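Local coordinates for protein Syntaxin1 (Monosiga brevicollis, PDB 2XHE) that probably acts as a SNAP receptor (t-SNARE) of the syntaxin family, binding other SNARE proteins in membrane fusion, at residues R145-V150 / H230-D235; Q62-V67 / M151-D156; K51-N56 / R105-Q110; S138-L143 / A241-M246. All blocks are in the same frame, centred on the assembly; numbering follows the deposited sequence.

Contact 1: R145-V150 / H230-D235; sequences RKFVKV and HEMFTD
Phe147 and Val148 pack against Met232 and Phe233 in a buried, mainly apolar helix-to-helix contact, where helix 131-171 of the N-terminal syntaxin domain meets helix 214-237 of the SNARE region. It is a modest seam, burying 170 Å² in all, and no hydrogen bond crosses it. Met232 points its CB at the other helix, and its chain then bends at chi2 (-83°) and again at chi3. This brings SD to 3.9 Å from Phe147 CE2. The sulfur approaches the Phe147 ring obliquely, 53° off the ring normal, in a Met-aromatic contact. The methyl beyond it, Met232 CE, turns over one face of its neighbour Phe233, offset toward the rim. That ring in turn offers an edge to the other helix: Val148 O lies near its plane, 3.6 Å from Phe233 CE1, while Val148 CG1 sits 3.9 Å from the same carbon. Phe147 also reaches Ile104 of helix 80-116, and Phe233 touches Met151 and Thr152 further along helix 131-171. A SNARE helix lying against the N-terminal helical bundle and joined to it by apolar side chains is consistent with the closed conformation known for neuronal syntaxins.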
loop_
_atom_site.group_PDB
_atom_site.type_symbol
_atom_site.label_atom_id
_atom_site.label_comp_id
_atom_site.label_asym_id
_atom_site.label_seq_id
_atom_site.Cartn_x
_atom_site.Cartn_y
_atom_site.Cartn_z
ATOM N N ARG B 145 6.370 1.485 -19.041
ATOM C CA ARG B 145 5.900 0.326 -18.300
ATOM C C ARG B 145 4.717 -0.297 -19.018
ATOM O O ARG B 145 4.757 -1.478 -19.362
ATOM C CB ARG B 145 5.570 0.669 -16.834
ATOM C CG ARG B 145 6.808 0.918 -15.944
ATOM C CD ARG B 145 6.476 1.022 -14.432
ATOM N NE ARG B 145 5.752 2.247 -14.081
ATOM C CZ ARG B 145 6.283 3.473 -14.092
ATOM N NH1 ARG B 145 7.556 3.655 -14.444
ATOM N NH2 ARG B 145 5.535 4.526 -13.758
ATOM N N LYS B 146 3.674 0.493 -19.264
ATOM C CA LYS B 146 2.498 0.001 -19.994
ATOM C C LYS B 146 2.936 -0.754 -21.251
ATOM O O LYS B 146 2.419 -1.830 -21.537
ATOM C CB LYS B 146 1.521 1.139 -20.331
ATOM C CG LYS B 146 0.161 0.694 -20.882
ATOM C CD LYS B 146 -0.665 -0.099 -19.864
ATOM C CE LYS B 146 -0.607 -1.611 -20.118
ATOM N NZ LYS B 146 -1.242 -2.418 -19.023
ATOM N N PHE B 147 3.917 -0.207 -21.968
ATOM C CA PHE B 147 4.454 -0.848 -23.167
ATOM C C PHE B 147 5.116 -2.228 -22.951
ATOM O O PHE B 147 4.757 -3.193 -23.632
ATOM C CB PHE B 147 5.400 0.094 -23.923
ATOM C CG PHE B 147 5.876 -0.467 -25.229
ATOM C CD1 PHE B 147 4.973 -0.984 -26.142
ATOM C CD2 PHE B 147 7.220 -0.493 -25.544
ATOM C CE1 PHE B 147 5.405 -1.513 -27.341
ATOM C CE2 PHE B 147 7.656 -1.020 -26.746
ATOM C CZ PHE B 147 6.753 -1.533 -27.637
ATOM N N VAL B 148 6.075 -2.317 -22.026
ATOM C CA VAL B 148 6.764 -3.580 -21.724
ATOM C C VAL B 148 5.759 -4.653 -21.282
ATOM O O VAL B 148 5.896 -5.834 -21.628
ATOM C CB VAL B 148 7.894 -3.393 -20.643
ATOM C CG1 VAL B 148 8.442 -4.743 -20.125
ATOM C CG2 VAL B 148 9.045 -2.545 -21.185
ATOM N N LYS B 149 4.740 -4.234 -20.536
ATOM C CA LYS B 149 3.727 -5.164 -20.047
ATOM C C LYS B 149 2.849 -5.705 -21.167
ATOM O O LYS B 149 2.499 -6.876 -21.152
ATOM C CB LYS B 149 2.873 -4.522 -18.948
ATOM C CG LYS B 149 1.743 -5.406 -18.428
ATOM C CD LYS B 149 0.832 -4.653 -17.448
ATOM C CE LYS B 149 1.510 -4.397 -16.090
ATOM N NZ LYS B 149 2.441 -3.224 -16.056
ATOM N N VAL B 150 2.497 -4.855 -22.135
ATOM C CA VAL B 150 1.698 -5.285 -23.287
ATOM C C VAL B 150 2.510 -6.209 -24.159
ATOM O O VAL B 150 2.028 -7.252 -24.591
ATOM C CB VAL B 150 1.183 -4.110 -24.179
ATOM C CG1 VAL B 150 0.424 -4.657 -25.364
ATOM C CG2 VAL B 150 0.259 -3.202 -23.403
ATOM N N HIS B 230 12.924 -9.785 -27.586
ATOM C CA HIS B 230 14.102 -9.834 -26.726
ATOM C C HIS B 230 14.982 -8.603 -26.889
ATOM O O HIS B 230 15.327 -7.941 -25.910
ATOM C CB HIS B 230 14.930 -11.088 -26.992
ATOM C CG HIS B 230 16.177 -11.162 -26.170
ATOM N ND1 HIS B 230 16.271 -11.930 -25.031
ATOM C CD2 HIS B 230 17.372 -10.541 -26.308
ATOM C CE1 HIS B 230 17.475 -11.787 -24.507
ATOM N NE2 HIS B 230 18.162 -10.948 -25.262
ATOM N N GLU B 231 15.356 -8.304 -28.126
ATOM C CA GLU B 231 16.161 -7.130 -28.397
ATOM C C GLU B 231 15.489 -5.916 -27.787
ATOM O O GLU B 231 16.145 -5.070 -27.181
ATOM C CB GLU B 231 16.340 -6.928 -29.903
ATOM C CG GLU B 231 17.145 -5.687 -30.263
ATOM C CD GLU B 231 16.537 -4.918 -31.421
ATOM O OE1 GLU B 231 16.885 -5.213 -32.588
ATOM O OE2 GLU B 231 15.708 -4.015 -31.163
ATOM N N MET B 232 14.175 -5.833 -27.948
ATOM C CA MET B 232 13.425 -4.678 -27.458
ATOM C C MET B 232 13.437 -4.623 -25.928
ATOM O O MET B 232 13.847 -3.625 -25.325
ATOM C CB MET B 232 11.989 -4.714 -27.990
ATOM C CG MET B 232 11.131 -3.522 -27.584
ATOM S SD MET B 232 10.408 -3.684 -25.941
ATOM C CE MET B 232 9.320 -5.087 -26.174
ATOM N N PHE B 233 12.986 -5.708 -25.308
ATOM C CA PHE B 233 12.986 -5.813 -23.860
ATOM C C PHE B 233 14.351 -5.446 -23.293
ATOM O O PHE B 233 14.444 -4.835 -22.226
ATOM C CB PHE B 233 12.595 -7.223 -23.419
ATOM C CG PHE B 233 11.134 -7.543 -23.607
ATOM C CD1 PHE B 233 10.150 -6.676 -23.154
ATOM C CD2 PHE B 233 10.746 -8.731 -24.199
ATOM C CE1 PHE B 233 8.816 -6.982 -23.305
ATOM C CE2 PHE B 233 9.422 -9.040 -24.349
ATOM C CZ PHE B 233 8.452 -8.159 -23.908
ATOM N N THR B 234 15.409 -5.807 -24.010
ATOM C CA THR B 234 16.751 -5.554 -23.507
ATOM C C THR B 234 17.026 -4.063 -23.282
ATOM O O THR B 234 17.289 -3.640 -22.152
ATOM C CB THR B 234 17.838 -6.178 -24.397
ATOM O OG1 THR B 234 17.654 -7.600 -24.460
ATOM C CG2 THR B 234 19.200 -5.884 -23.821
ATOM N N ASP B 235 16.959 -3.260 -24.337
ATOM C CA ASP B 235 17.205 -1.832 -24.168
ATOM C C ASP B 235 16.017 -1.103 -23.528
ATOM O O ASP B 235 16.120 0.083 -23.217
ATOM C CB ASP B 235 17.642 -1.158 -25.477
ATOM C CG ASP B 235 16.490 -0.910 -26.421
ATOM O OD1 ASP B 235 16.079 -1.866 -27.114
ATOM O OD2 ASP B 235 16.005 0.242 -26.480
#

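Contact 2: Q62-V67 / M151-D156; sequences QAIEQV and MTRYND
Arg153 reaches across to Ile64 and Glu65, linking helix 131-171 to helix 44-72. Segments 62-67 and 151-156 run 10° from parallel, their axes 9.9 Å apart at the closest. The Arg153 CB points at the neighbouring helix. CG, anti to the backbone N (chi1 177°), touches two partners on the same flank, Ile64 CG2 at 3.9 Å and Glu65 OE2 close by. A bend at chi2 then carries CD past the same carboxylate oxygen, and NE meets it: Arg153 NE to Glu65 OE2 is 3.4 Å, a weak hydrogen bond within a salt bridge, though a fairly straight one (162°). OE2 lies at the edge of the guanidinium, in its plane. At the tip, Arg153 NH2 faces Glu65 OE1 at 3.8 Å, too long to count as a second bond. The carboxylate and guanidinium planes are nearly coplanar, although the two side chains cross at about a right angle.

Beneath this pair Ile64 packs on Tyr154. Ile64 CG1 touches Tyr154 CD1 at 3.6 Å, meeting the ring obliquely, and Ile64 CD1 rests on Tyr154 CB. Val150 and Val157 also border Ile64, while Tyr154 reaches Met94, Ser225 and Leu229. The chemistry is thus layered: buried apolar packing probably supplies most of the cohesion, with a long, solvent-facing ion pair adding only modest electrostatic help at the rim.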
loop_
_atom_site.group_PDB
_atom_site.type_symbol
_atom_site.label_atom_id
_atom_site.label_comp_id
_atom_site.label_asym_id
_atom_site.label_seq_id
_atom_site.Cartn_x
_atom_site.Cartn_y
_atom_site.Cartn_z
ATOM N N GLN B 62 -5.373 -5.252 -28.857
ATOM C CA GLN B 62 -6.419 -5.926 -29.623
ATOM C C GLN B 62 -5.793 -6.884 -30.633
ATOM O O GLN B 62 -6.204 -8.037 -30.752
ATOM C CB GLN B 62 -7.291 -4.897 -30.348
ATOM C CG GLN B 62 -8.777 -4.934 -29.981
ATOM C CD GLN B 62 -9.061 -4.404 -28.577
ATOM O OE1 GLN B 62 -8.279 -3.634 -28.016
ATOM N NE2 GLN B 62 -10.193 -4.813 -28.007
ATOM N N ALA B 63 -4.789 -6.393 -31.352
ATOM C CA ALA B 63 -4.050 -7.194 -32.321
ATOM C C ALA B 63 -3.472 -8.480 -31.718
ATOM O O ALA B 63 -3.545 -9.548 -32.325
ATOM C CB ALA B 63 -2.939 -6.353 -32.954
ATOM N N ILE B 64 -2.887 -8.369 -30.532
ATOM C CA ILE B 64 -2.312 -9.521 -29.850
ATOM C C ILE B 64 -3.347 -10.627 -29.641
ATOM O O ILE B 64 -3.083 -11.797 -29.919
ATOM C CB ILE B 64 -1.678 -9.114 -28.483
ATOM C CG1 ILE B 64 -0.288 -8.507 -28.693
ATOM C CG2 ILE B 64 -1.584 -10.302 -27.543
ATOM C CD1 ILE B 64 0.119 -7.557 -27.594
ATOM N N GLU B 65 -4.528 -10.255 -29.161
ATOM C CA GLU B 65 -5.556 -11.242 -28.833
ATOM C C GLU B 65 -6.229 -11.809 -30.084
ATOM O O GLU B 65 -7.099 -12.673 -29.994
ATOM C CB GLU B 65 -6.594 -10.658 -27.868
ATOM C CG GLU B 65 -5.996 -10.040 -26.593
ATOM C CD GLU B 65 -5.162 -11.020 -25.766
ATOM O OE1 GLU B 65 -5.418 -12.243 -25.839
ATOM O OE2 GLU B 65 -4.254 -10.561 -25.034
ATOM N N GLN B 66 -5.811 -11.326 -31.249
ATOM C CA GLN B 66 -6.285 -11.864 -32.516
ATOM C C GLN B 66 -5.239 -12.799 -33.110
ATOM O O GLN B 66 -5.572 -13.793 -33.755
ATOM C CB GLN B 66 -6.614 -10.733 -33.493
ATOM C CG GLN B 66 -7.843 -9.912 -33.108
ATOM C CD GLN B 66 -7.831 -8.525 -33.723
ATOM O OE1 GLN B 66 -7.107 -8.272 -34.692
ATOM N NE2 GLN B 66 -8.622 -7.615 -33.154
ATOM N N VAL B 67 -3.971 -12.473 -32.896
ATOM C CA VAL B 67 -2.895 -13.389 -33.243
ATOM C C VAL B 67 -3.050 -14.650 -32.396
ATOM O O VAL B 67 -2.659 -15.737 -32.802
ATOM C CB VAL B 67 -1.501 -12.760 -33.022
ATOM C CG1 VAL B 67 -0.411 -13.724 -33.433
ATOM C CG2 VAL B 67 -1.373 -11.462 -33.803
ATOM N N MET B 151 3.748 -5.823 -24.419
ATOM C CA MET B 151 4.600 -6.630 -25.276
ATOM C C MET B 151 4.909 -7.964 -24.632
ATOM O O MET B 151 5.195 -8.944 -25.310
ATOM C CB MET B 151 5.886 -5.890 -25.630
ATOM C CG MET B 151 5.633 -4.668 -26.501
ATOM S SD MET B 151 4.471 -4.990 -27.865
ATOM C CE MET B 151 5.600 -5.560 -29.138
ATOM N N THR B 152 4.846 -8.004 -23.313
ATOM C CA THR B 152 5.136 -9.233 -22.609
ATOM C C THR B 152 4.002 -10.199 -22.865
ATOM O O THR B 152 4.210 -11.407 -22.926
ATOM C CB THR B 152 5.328 -8.991 -21.106
ATOM O OG1 THR B 152 6.519 -8.221 -20.911
ATOM C CG2 THR B 152 5.463 -10.308 -20.360
ATOM N N ARG B 153 2.800 -9.657 -23.026
ATOM C CA ARG B 153 1.646 -10.486 -23.355
ATOM C C ARG B 153 1.871 -11.091 -24.735
ATOM O O ARG B 153 1.623 -12.276 -24.948
ATOM C CB ARG B 153 0.352 -9.676 -23.305
ATOM C CG ARG B 153 -0.885 -10.461 -23.697
ATOM C CD ARG B 153 -0.939 -11.813 -22.998
ATOM N NE ARG B 153 -2.109 -12.590 -23.410
ATOM C CZ ARG B 153 -2.194 -13.917 -23.346
ATOM N NH1 ARG B 153 -1.172 -14.634 -22.889
ATOM N NH2 ARG B 153 -3.302 -14.531 -23.745
ATOM N N TYR B 154 2.374 -10.271 -25.654
ATOM C CA TYR B 154 2.734 -10.717 -26.998
ATOM C C TYR B 154 3.815 -11.797 -26.935
ATOM O O TYR B 154 3.629 -12.905 -27.430
ATOM C CB TYR B 154 3.212 -9.524 -27.828
ATOM C CG TYR B 154 3.444 -9.798 -29.301
ATOM C CD1 TYR B 154 2.462 -10.384 -30.088
ATOM C CD2 TYR B 154 4.638 -9.427 -29.913
ATOM C CE1 TYR B 154 2.674 -10.619 -31.448
ATOM C CE2 TYR B 154 4.859 -9.655 -31.268
ATOM C CZ TYR B 154 3.876 -10.250 -32.032
ATOM O OH TYR B 154 4.102 -10.476 -33.377
ATOM N N ASN B 155 4.944 -11.470 -26.317
ATOM C CA ASN B 155 6.031 -12.428 -26.151
ATOM C C ASN B 155 5.532 -13.760 -25.599
ATOM O O ASN B 155 6.047 -14.821 -25.959
ATOM C CB ASN B 155 7.121 -11.844 -25.243
ATOM C CG ASN B 155 8.284 -12.797 -25.031
ATOM O OD1 ASN B 155 8.251 -13.647 -24.134
ATOM N ND2 ASN B 155 9.337 -12.640 -25.838
ATOM N N ASP B 156 4.523 -13.705 -24.734
ATOM C CA ASP B 156 4.015 -14.912 -24.093
ATOM C C ASP B 156 3.174 -15.766 -25.031
ATOM O O ASP B 156 3.302 -16.986 -25.019
ATOM C CB ASP B 156 3.240 -14.582 -22.815
ATOM C CG ASP B 156 4.124 -14.607 -21.573
ATOM O OD1 ASP B 156 5.308 -15.009 -21.675
ATOM O OD2 ASP B 156 3.631 -14.230 -20.488
#

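Contact 3: K51-N56 / R105-Q110; sequences KRIRDN and RADLKQ
Arg52 and Ile53 face Asp107 and Leu108 across two antiparallel neighbours of the N-terminal three-helix bundle, the Habc-type domain of syntaxins. Segments 51-56 and 105-110 cross at -148°, their axes 10.2 Å apart at the closest.

The polar part is a salt bridge. Arg52, bent at chi2 and chi3, turns the edge of its guanidinium to Asp107, and NE donates to OD2 at 2.7 Å with an angle of 161°. OD2 is met on its syn side, close to the guanidinium plane but tilted out of the carboxylate plane. The second link, Arg52 NH1 to Asp107 OD1, is weak, as expected with the two planes 50° apart. That OD1 also pairs with Arg49, so two arginines of one helix share a single buried aspartate. A leucine in place of Arg52 would probably deprive Asp107 OD2 of its charged mate and make its burial more costly, with Arg49 remaining as a cationic partner.

The apolar part lies alongside. The Ile53 and Asp107 side chains run beside each other, pointing opposite ways, with Ile53 CG1 and CD1 against Asp107 CB, each at 3.9 Å. At its far end, Ile53 CD1 also touches Leu108 CD2, 4.0 Å away.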
loop_
_atom_site.group_PDB
_atom_site.type_symbol
_atom_site.label_atom_id
_atom_site.label_comp_id
_atom_site.label_asym_id
_atom_site.label_seq_id
_atom_site.Cartn_x
_atom_site.Cartn_y
_atom_site.Cartn_z
ATOM N N LYS B 51 -0.653 10.545 -26.760
ATOM C CA LYS B 51 -1.899 10.086 -27.379
ATOM C C LYS B 51 -1.578 8.969 -28.379
ATOM O O LYS B 51 -2.155 7.881 -28.307
ATOM C CB LYS B 51 -2.621 11.226 -28.094
ATOM C CG LYS B 51 -4.072 11.421 -27.663
ATOM C CD LYS B 51 -4.865 10.136 -27.767
ATOM C CE LYS B 51 -6.204 10.281 -27.066
ATOM N NZ LYS B 51 -7.194 9.277 -27.556
ATOM N N ARG B 52 -0.647 9.241 -29.298
ATOM C CA ARG B 52 -0.206 8.241 -30.268
ATOM C C ARG B 52 0.199 6.933 -29.592
ATOM O O ARG B 52 -0.267 5.864 -30.008
ATOM C CB ARG B 52 0.952 8.766 -31.130
ATOM C CG ARG B 52 0.809 8.471 -32.633
ATOM C CD ARG B 52 2.146 8.244 -33.343
ATOM N NE ARG B 52 3.204 9.171 -32.943
ATOM C CZ ARG B 52 3.148 10.493 -33.087
ATOM N NH1 ARG B 52 4.171 11.245 -32.693
ATOM N NH2 ARG B 52 2.069 11.067 -33.613
ATOM N N ILE B 53 1.066 7.024 -28.567
ATOM C CA ILE B 53 1.548 5.848 -27.832
ATOM C C ILE B 53 0.392 5.116 -27.144
ATOM O O ILE B 53 0.232 3.902 -27.318
ATOM C CB ILE B 53 2.672 6.202 -26.792
ATOM C CG1 ILE B 53 3.877 6.843 -27.479
ATOM C CG2 ILE B 53 3.146 4.963 -26.017
ATOM C CD1 ILE B 53 4.701 7.674 -26.562
ATOM N N ARG B 54 -0.423 5.842 -26.378
ATOM C CA ARG B 54 -1.592 5.214 -25.759
ATOM C C ARG B 54 -2.398 4.478 -26.825
ATOM O O ARG B 54 -2.684 3.288 -26.685
ATOM C CB ARG B 54 -2.488 6.222 -25.035
ATOM C CG ARG B 54 -1.830 6.964 -23.899
ATOM C CD ARG B 54 -2.833 7.351 -22.831
ATOM N NE ARG B 54 -2.184 7.353 -21.528
ATOM C CZ ARG B 54 -1.239 8.217 -21.174
ATOM N NH1 ARG B 54 -0.865 9.164 -22.033
ATOM N NH2 ARG B 54 -0.671 8.135 -19.967
ATOM N N ASP B 55 -2.746 5.194 -27.896
ATOM C CA ASP B 55 -3.535 4.624 -28.995
ATOM C C ASP B 55 -2.898 3.391 -29.641
ATOM O O ASP B 55 -3.569 2.378 -29.833
ATOM C CB ASP B 55 -3.851 5.680 -30.061
ATOM C CG ASP B 55 -4.983 6.613 -29.650
ATOM O OD1 ASP B 55 -5.707 6.286 -28.686
ATOM O OD2 ASP B 55 -5.140 7.675 -30.293
ATOM N N ASN B 56 -1.612 3.476 -29.974
ATOM C CA ASN B 56 -0.905 2.336 -30.538
ATOM C C ASN B 56 -0.930 1.144 -29.591
ATOM O O ASN B 56 -1.180 0.013 -30.028
ATOM C CB ASN B 56 0.545 2.694 -30.863
ATOM C CG ASN B 56 0.671 3.613 -32.053
ATOM O OD1 ASN B 56 -0.315 3.933 -32.712
ATOM N ND2 ASN B 56 1.894 4.038 -32.343
ATOM N N ARG B 105 8.362 2.646 -29.737
ATOM C CA ARG B 105 9.728 2.672 -29.237
ATOM C C ARG B 105 10.453 3.951 -29.654
ATOM O O ARG B 105 11.244 4.513 -28.890
ATOM C CB ARG B 105 10.512 1.408 -29.625
ATOM C CG ARG B 105 11.986 1.512 -29.277
ATOM C CD ARG B 105 12.580 0.185 -28.899
ATOM N NE ARG B 105 12.355 -0.826 -29.924
ATOM C CZ ARG B 105 13.234 -1.775 -30.224
ATOM N NH1 ARG B 105 14.403 -1.840 -29.578
ATOM N NH2 ARG B 105 12.950 -2.660 -31.174
ATOM N N ALA B 106 10.168 4.426 -30.855
ATOM C CA ALA B 106 10.835 5.618 -31.348
ATOM C C ALA B 106 10.262 6.879 -30.708
ATOM O O ALA B 106 10.991 7.841 -30.459
ATOM C CB ALA B 106 10.753 5.685 -32.858
ATOM N N ASP B 107 8.957 6.874 -30.450
ATOM C CA ASP B 107 8.330 7.999 -29.772
ATOM C C ASP B 107 8.847 8.064 -28.335
ATOM O O ASP B 107 9.132 9.147 -27.831
ATOM C CB ASP B 107 6.792 7.913 -29.805
ATOM C CG ASP B 107 6.193 8.325 -31.155
ATOM O OD1 ASP B 107 6.822 9.115 -31.895
ATOM O OD2 ASP B 107 5.075 7.859 -31.470
ATOM N N LEU B 108 8.981 6.909 -27.679
ATOM C CA LEU B 108 9.553 6.879 -26.327
ATOM C C LEU B 108 10.985 7.423 -26.316
ATOM O O LEU B 108 11.272 8.388 -25.608
ATOM C CB LEU B 108 9.507 5.475 -25.720
ATOM C CG LEU B 108 8.122 5.002 -25.285
ATOM C CD1 LEU B 108 8.166 3.583 -24.731
ATOM C CD2 LEU B 108 7.487 5.978 -24.294
ATOM N N LYS B 109 11.873 6.813 -27.105
ATOM C CA LYS B 109 13.256 7.283 -27.195
ATOM C C LYS B 109 13.322 8.776 -27.453
ATOM O O LYS B 109 14.104 9.484 -26.824
ATOM C CB LYS B 109 14.055 6.511 -28.249
ATOM C CG LYS B 109 14.683 5.232 -27.703
ATOM C CD LYS B 109 15.412 4.434 -28.772
ATOM C CE LYS B 109 15.886 3.090 -28.220
ATOM N NZ LYS B 109 16.507 2.233 -29.274
ATOM N N GLN B 110 12.490 9.259 -28.369
ATOM C CA GLN B 110 12.464 10.680 -28.684
ATOM C C GLN B 110 12.182 11.504 -27.419
ATOM O O GLN B 110 12.818 12.536 -27.190
ATOM C CB GLN B 110 11.450 10.971 -29.802
ATOM C CG GLN B 110 11.254 12.460 -30.147
ATOM C CD GLN B 110 12.564 13.204 -30.391
ATOM O OE1 GLN B 110 13.576 12.607 -30.784
ATOM N NE2 GLN B 110 12.549 14.519 -30.157
#

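Contact 4: S138-L143 / A241-M246; sequences SQHSSL and ASQGEM
The CA atoms of Ser141, on helix 131-171, and Gly244, in the irregular chain after helix 214-237, lie 7.1 Å apart, the closest pair of CA atoms across the two segments. The side chain that bridges them belongs to Gln243, whose own backbone is extended. With CG opposite the backbone N (chi1 174°) and chi2 also near 180°, it reaches straight at the helix and delivers its amide between Ser141 and His140. The amide oxygen, Gln243 OE1, is 3.2 Å from Ser141 OG. This hydroxyl also bonds to Gln137 O, one turn earlier in its helix, so its link to the glutamine is at most a shared one. The other branch, Gln243 NE2, comes over one face of the His140 ring, 4.1 Å from His140 NE2, the ring and amide planes 62° apart. His140 itself packs on Leu108 and Glu112 of helix 80-116. An alanine in place of Gln243 would probably open a gap over the His140 face and take away the oxygen near Ser141 OG. One amide thus carries the contact, its oxygen toward a hydroxyl already engaged and its nitrogen over a ring face: the polar link is tentative and the rest is van der Waals packing.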
loop_
_atom_site.group_PDB
_atom_site.type_symbol
_atom_site.label_atom_id
_atom_site.label_comp_id
_atom_site.label_asym_id
_atom_site.label_seq_id
_atom_site.Cartn_x
_atom_site.Cartn_y
_atom_site.Cartn_z
ATOM N N SER B 138 6.612 11.785 -15.813
ATOM C CA SER B 138 5.595 10.818 -15.404
ATOM C C SER B 138 4.921 10.137 -16.592
ATOM O O SER B 138 4.600 8.951 -16.521
ATOM C CB SER B 138 4.567 11.424 -14.450
ATOM O OG SER B 138 4.110 12.667 -14.921
ATOM N N GLN B 139 4.722 10.878 -17.682
ATOM C CA GLN B 139 4.219 10.293 -18.927
ATOM C C GLN B 139 5.206 9.261 -19.475
ATOM O O GLN B 139 4.830 8.138 -19.838
ATOM C CB GLN B 139 3.986 11.373 -19.999
ATOM C CG GLN B 139 2.847 12.362 -19.736
ATOM C CD GLN B 139 1.459 11.744 -19.861
ATOM O OE1 GLN B 139 1.299 10.595 -20.273
ATOM N NE2 GLN B 139 0.448 12.512 -19.493
ATOM N N HIS B 140 6.472 9.654 -19.547
ATOM C CA HIS B 140 7.499 8.792 -20.116
ATOM C C HIS B 140 7.613 7.476 -19.344
ATOM O O HIS B 140 7.690 6.398 -19.942
ATOM C CB HIS B 140 8.847 9.514 -20.140
ATOM C CG HIS B 140 9.930 8.742 -20.826
ATOM N ND1 HIS B 140 9.707 7.518 -21.418
ATOM C CD2 HIS B 140 11.240 9.017 -21.014
ATOM C CE1 HIS B 140 10.836 7.071 -21.940
ATOM N NE2 HIS B 140 11.781 7.964 -21.712
ATOM N N SER B 141 7.618 7.574 -18.013
ATOM C CA SER B 141 7.731 6.406 -17.153
ATOM C C SER B 141 6.518 5.504 -17.288
ATOM O O SER B 141 6.636 4.325 -17.629
ATOM C CB SER B 141 7.888 6.832 -15.698
ATOM O OG SER B 141 9.140 7.466 -15.500
ATOM N N SER B 142 5.348 6.066 -17.019
ATOM C CA SER B 142 4.115 5.298 -17.048
ATOM C C SER B 142 3.959 4.469 -18.336
ATOM O O SER B 142 3.630 3.279 -18.284
ATOM C CB SER B 142 2.923 6.231 -16.853
ATOM O OG SER B 142 1.713 5.496 -16.806
ATOM N N LEU B 143 4.200 5.097 -19.483
ATOM C CA LEU B 143 3.927 4.460 -20.768
ATOM C C LEU B 143 4.958 3.389 -21.129
ATOM O O LEU B 143 4.619 2.355 -21.724
ATOM C CB LEU B 143 3.826 5.515 -21.884
ATOM C CG LEU B 143 2.612 6.448 -21.814
ATOM C CD1 LEU B 143 2.747 7.602 -22.792
ATOM C CD2 LEU B 143 1.317 5.681 -22.060
ATOM N N ALA B 241 16.801 2.058 -15.990
ATOM C CA ALA B 241 17.950 2.377 -15.157
ATOM C C ALA B 241 18.108 3.889 -15.137
ATOM O O ALA B 241 17.719 4.569 -16.087
ATOM C CB ALA B 241 19.209 1.715 -15.699
ATOM N N SER B 242 18.672 4.412 -14.053
ATOM C CA SER B 242 18.800 5.857 -13.867
ATOM C C SER B 242 17.485 6.589 -14.160
ATOM O O SER B 242 17.481 7.775 -14.491
ATOM C CB SER B 242 19.950 6.428 -14.706
ATOM O OG SER B 242 19.807 6.115 -16.081
ATOM N N GLN B 243 16.376 5.863 -14.039
ATOM C CA GLN B 243 15.043 6.443 -14.147
ATOM C C GLN B 243 14.137 5.794 -13.112
ATOM O O GLN B 243 14.293 4.619 -12.786
ATOM C CB GLN B 243 14.463 6.242 -15.549
ATOM C CG GLN B 243 13.018 6.704 -15.706
ATOM C CD GLN B 243 12.512 6.593 -17.141
ATOM O OE1 GLN B 243 11.373 6.188 -17.379
ATOM N NE2 GLN B 243 13.362 6.948 -18.102
ATOM N N GLY B 244 13.205 6.572 -12.578
ATOM C CA GLY B 244 12.209 6.040 -11.670
ATOM C C GLY B 244 12.704 5.395 -10.386
ATOM O O GLY B 244 13.418 6.021 -9.598
ATOM N N GLU B 245 12.310 4.135 -10.192
ATOM C CA GLU B 245 12.419 3.425 -8.910
ATOM C C GLU B 245 11.409 3.974 -7.890
ATOM O O GLU B 245 10.942 3.250 -7.000
ATOM C CB GLU B 245 13.851 3.462 -8.349
ATOM C CG GLU B 245 14.084 4.504 -7.251
ATOM C CD GLU B 245 15.472 4.416 -6.619
ATOM O OE1 GLU B 245 16.135 3.368 -6.768
ATOM O OE2 GLU B 245 15.897 5.395 -5.968
ATOM N N MET B 246 11.055 5.249 -8.063
ATOM C CA MET B 246 10.274 6.003 -7.088
ATOM C C MET B 246 9.252 6.933 -7.763
ATOM O O MET B 246 8.364 7.483 -7.100
ATOM C CB MET B 246 11.229 6.823 -6.210
ATOM C CG MET B 246 10.667 7.218 -4.856
ATOM S SD MET B 246 10.253 5.823 -3.776
ATOM C CE MET B 246 11.782 5.589 -2.878
#

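Overall arrangement
Helix 131-171 is the common thread: in order along it come the first segments of contacts 4 and 1, then the second of contact 2. Contacts 2 and 3 share helix 44-72, their centres 18 Å apart, and hold the N-terminal bundle together internally. Contacts 1 and 4 instead join that bundle to the SNARE region, through helix 214-237 and the loop after it. The centre of contact 1 lies about 13 Å from the centres of the other three. It touches contact 2 where Val150 O packs on Ile64 CD1, and contact 3 through salt bridges from Arg105 to Glu231 and Asp235. The SNARE region thus lies along the bundle, held at more than one level.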